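Local coordinates for integron Cassette Protein Hfx_Cass5 (PDB 3IF4) that is of unknown function but is encoded on a mobile integron gene cassette and pairs with a second copy of itself, at residues R37-F47 with W59-V70. Numbering follows the deposited sequence.
Sequences RIHVTPGESQF and WNESTRSLHSPV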
# COMPACT_ATOMS: atom_id res chain seq x y z
N ARG A 37 -3.55 4.22 11.65
CA ARG A 37 -3.02 2.86 11.53
C ARG A 37 -3.66 1.91 12.56
O ARG A 37 -3.98 2.31 13.69
CB ARG A 37 -1.50 2.87 11.69
CG ARG A 37 -0.81 3.83 10.74
CD ARG A 37 0.69 3.81 10.90
NE ARG A 37 1.10 4.14 12.26
CZ ARG A 37 2.37 4.29 12.64
NH1 ARG A 37 3.34 4.13 11.76
NH2 ARG A 37 2.66 4.59 13.90
N ILE A 38 -3.88 0.66 12.17
CA ILE A 38 -4.40 -0.31 13.11
C ILE A 38 -3.27 -1.14 13.71
O ILE A 38 -2.40 -1.65 13.00
CB ILE A 38 -5.50 -1.21 12.49
CG1 ILE A 38 -6.02 -2.20 13.54
CG2 ILE A 38 -4.98 -1.93 11.26
CD1 ILE A 38 -7.36 -2.81 13.21
N HIS A 39 -3.29 -1.25 15.04
CA HIS A 39 -2.24 -1.92 15.81
C HIS A 39 -2.74 -3.19 16.47
O HIS A 39 -3.82 -3.20 17.08
CB HIS A 39 -1.73 -0.98 16.90
CG HIS A 39 -0.82 0.10 16.40
ND1 HIS A 39 -1.29 1.22 15.74
CD2 HIS A 39 0.52 0.25 16.49
CE1 HIS A 39 -0.28 2.01 15.45
NE2 HIS A 39 0.83 1.45 15.88
N VAL A 40 -1.96 -4.26 16.36
CA VAL A 40 -2.24 -5.50 17.06
C VAL A 40 -1.10 -5.79 18.03
O VAL A 40 0.05 -6.00 17.63
CB VAL A 40 -2.41 -6.70 16.09
CG1 VAL A 40 -2.64 -7.99 16.88
CG2 VAL A 40 -3.56 -6.45 15.13
N THR A 41 -1.42 -5.78 19.32
CA THR A 41 -0.43 -5.99 20.37
C THR A 41 -0.53 -7.43 20.88
O THR A 41 -1.50 -7.78 21.54
CB THR A 41 -0.68 -5.05 21.56
OG1 THR A 41 -0.74 -3.70 21.09
CG2 THR A 41 0.43 -5.20 22.61
N PRO A 42 0.47 -8.25 20.56
CA PRO A 42 0.48 -9.65 20.98
C PRO A 42 0.64 -9.76 22.49
O PRO A 42 1.17 -8.85 23.12
CB PRO A 42 1.72 -10.23 20.28
CG PRO A 42 2.12 -9.20 19.25
CD PRO A 42 1.69 -7.89 19.82
N GLY A 43 0.17 -10.86 23.06
CA GLY A 43 0.25 -11.06 24.50
C GLY A 43 1.67 -11.21 25.01
O GLY A 43 1.97 -10.76 26.11
N GLU A 44 2.54 -11.82 24.22
CA GLU A 44 3.88 -12.16 24.71
C GLU A 44 4.97 -12.15 23.64
O GLU A 44 6.11 -11.80 23.92
CB GLU A 44 3.85 -13.51 25.45
CG GLU A 44 2.97 -14.57 24.81
CD GLU A 44 2.79 -15.82 25.69
OE1 GLU A 44 3.62 -16.04 26.59
OE2 GLU A 44 1.82 -16.57 25.46
N SER A 45 4.63 -12.52 22.41
CA SER A 45 5.64 -12.62 21.36
C SER A 45 6.08 -11.26 20.81
O SER A 45 5.33 -10.28 20.84
CB SER A 45 5.15 -13.51 20.23
OG SER A 45 4.95 -14.83 20.69
N GLN A 46 7.31 -11.21 20.29
CA GLN A 46 7.81 -10.04 19.58
C GLN A 46 8.18 -10.39 18.13
O GLN A 46 8.61 -11.51 17.84
CB GLN A 46 9.00 -9.43 20.32
CG GLN A 46 10.07 -10.44 20.71
CD GLN A 46 11.37 -9.77 21.13
OE1 GLN A 46 11.37 -8.85 21.95
NE2 GLN A 46 12.48 -10.23 20.57
N PHE A 47 8.01 -9.44 17.21
CA PHE A 47 8.22 -9.73 15.79
C PHE A 47 9.15 -8.74 15.09
O PHE A 47 8.76 -8.07 14.13
CB PHE A 47 6.88 -9.80 15.07
CG PHE A 47 5.96 -10.87 15.58
CD1 PHE A 47 5.08 -10.60 16.63
CD2 PHE A 47 5.95 -12.13 15.01
CE1 PHE A 47 4.22 -11.58 17.10
CE2 PHE A 47 5.09 -13.11 15.48
CZ PHE A 47 4.22 -12.83 16.52
N TRP A 59 6.69 -3.83 12.81
CA TRP A 59 6.75 -4.03 14.25
C TRP A 59 7.27 -2.76 14.88
O TRP A 59 8.31 -2.25 14.50
CB TRP A 59 7.66 -5.22 14.59
CG TRP A 59 7.91 -5.43 16.08
CD1 TRP A 59 9.06 -5.14 16.77
CD2 TRP A 59 7.00 -5.99 17.05
NE1 TRP A 59 8.92 -5.48 18.10
CE2 TRP A 59 7.68 -6.01 18.29
CE3 TRP A 59 5.70 -6.48 16.98
CZ2 TRP A 59 7.08 -6.49 19.46
CZ3 TRP A 59 5.10 -6.96 18.14
CH2 TRP A 59 5.79 -6.96 19.37
N ASN A 60 6.53 -2.23 15.84
CA ASN A 60 6.97 -1.05 16.57
C ASN A 60 7.39 -1.47 17.97
O ASN A 60 6.55 -1.83 18.80
CB ASN A 60 5.85 -0.01 16.63
CG ASN A 60 6.29 1.28 17.27
OD1 ASN A 60 6.49 1.36 18.49
ND2 ASN A 60 6.44 2.32 16.45
N GLU A 61 8.69 -1.44 18.23
CA GLU A 61 9.21 -2.00 19.47
C GLU A 61 8.83 -1.18 20.71
O GLU A 61 8.68 -1.74 21.80
CB GLU A 61 10.73 -2.20 19.39
CG GLU A 61 11.33 -2.90 20.62
CD GLU A 61 10.71 -4.27 20.90
OE1 GLU A 61 10.89 -5.19 20.08
OE2 GLU A 61 10.06 -4.42 21.96
N SER A 62 8.65 0.12 20.55
CA SER A 62 8.34 0.96 21.70
C SER A 62 6.93 0.68 22.21
O SER A 62 6.66 0.81 23.41
CB SER A 62 8.52 2.44 21.38
OG SER A 62 7.43 2.93 20.62
N THR A 63 6.04 0.29 21.31
CA THR A 63 4.68 -0.04 21.69
C THR A 63 4.45 -1.55 21.58
O THR A 63 3.34 -2.04 21.82
CB THR A 63 3.64 0.69 20.81
OG1 THR A 63 3.75 0.24 19.46
CG2 THR A 63 3.86 2.20 20.87
N ARG A 64 5.51 -2.27 21.23
CA ARG A 64 5.44 -3.72 21.06
C ARG A 64 4.18 -4.17 20.31
O ARG A 64 3.40 -4.99 20.80
CB ARG A 64 5.56 -4.44 22.42
CG ARG A 64 6.98 -4.41 22.99
CD ARG A 64 7.10 -5.16 24.31
NE ARG A 64 6.96 -6.61 24.16
CZ ARG A 64 7.90 -7.42 23.67
NH1 ARG A 64 9.07 -6.92 23.27
NH2 ARG A 64 7.68 -8.72 23.58
N SER A 65 3.99 -3.63 19.11
CA SER A 65 2.81 -3.96 18.33
C SER A 65 3.12 -4.14 16.86
O SER A 65 4.03 -3.52 16.32
CB SER A 65 1.76 -2.86 18.51
OG SER A 65 2.29 -1.58 18.15
N LEU A 66 2.35 -5.01 16.22
CA LEU A 66 2.31 -5.12 14.78
C LEU A 66 1.34 -4.05 14.31
O LEU A 66 0.31 -3.84 14.94
CB LEU A 66 1.78 -6.48 14.36
CG LEU A 66 2.60 -7.68 14.83
CD1 LEU A 66 1.73 -8.93 15.01
CD2 LEU A 66 3.75 -7.93 13.86
N HIS A 67 1.65 -3.38 13.20
CA HIS A 67 0.74 -2.36 12.69
C HIS A 67 0.75 -2.23 11.18
O HIS A 67 1.68 -2.66 10.50
CB HIS A 67 1.01 -1.01 13.35
CG HIS A 67 2.33 -0.41 13.00
ND1 HIS A 67 2.57 0.19 11.78
CD2 HIS A 67 3.48 -0.31 13.70
CE1 HIS A 67 3.82 0.63 11.75
NE2 HIS A 67 4.39 0.34 12.90
N SER A 68 -0.32 -1.63 10.66
CA SER A 68 -0.47 -1.38 9.23
C SER A 68 0.15 -0.04 8.88
O SER A 68 0.61 0.68 9.77
CB SER A 68 -1.95 -1.37 8.87
OG SER A 68 -2.61 -0.24 9.43
N PRO A 69 0.18 0.29 7.59
CA PRO A 69 0.52 1.65 7.17
C PRO A 69 -0.67 2.56 7.43
O PRO A 69 -1.70 2.08 7.91
CB PRO A 69 0.72 1.52 5.66
CG PRO A 69 0.83 0.05 5.38
CD PRO A 69 0.01 -0.61 6.44
N VAL A 70 -0.54 3.84 7.12
CA VAL A 70 -1.67 4.75 7.22
C VAL A 70 -2.68 4.35 6.16
O VAL A 70 -2.31 4.00 5.05
CB VAL A 70 -1.23 6.22 7.02
CG1 VAL A 70 -2.44 7.14 7.04
CG2 VAL A 70 -0.24 6.63 8.10
O HOH W 1 0.55 -1.58 22.30
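V40 and L66 exchange two backbone hydrogen bonds, V40 N to L66 O (2.7 Å) and L66 N to V40 O (2.9 Å), as an antiparallel hydrogen-bonded pair. Further along, S68 N donates to I38 O, and the side chain of S68 answers: its OG sits between the backbone N and the carbonyl carbon (chi1 68°), from where it accepts from I38 N (3.2 Å) and donates to P69 O on a lone pair. H67 ND1 donates to S68 O, and a water links T41 OG1 to T63 O.

H39 and H67 form the intervening non-hydrogen-bonded pair. The side chains run alongside each other with their rings oblique; the tighter contact is a CH-pi one, CB of H67 standing 3.5 Å from the centroid of the H39 ring, over its face. The R37 guanidinium stands over the rim of one face of the H67 ring, tilted 38° to it, with NH1 3.5 Å from CE1 of H67, while its NE is salt-bridged to D33.

At the other end the indole of W59 is sandwiched: F47 N lies over the centre of one face, S65 N is near the rim of the opposite one, and P42 meets the edge. The F47 ring turns its own edge to W59, planes at 67° and centroids 5.9 Å apart, and its CB rests on L66 CD2. W59 NE1 donates almost straight to E61 OE1 (2.8 Å), whose other oxygen salt-bridges R64; R64 NH1 also gives a nearly straight hydrogen bond to Q46 OE1, on a lone pair in the carbonyl plane. An alanine in place of W59 would probably open a gap between P42, F47 and S65 and leave E61 OE1 without its indole donor.

Strand 65-67, hairpin partner of 58-60, lies between it and strand 38-42; the hairpin turn carries an Asx motif at N60 and a G1 beta bulge, within a four-stranded antiparallel sheet (order 23-32, 38-42, 65-67, 58-60) whose I38 and L66 pack on the second subunit.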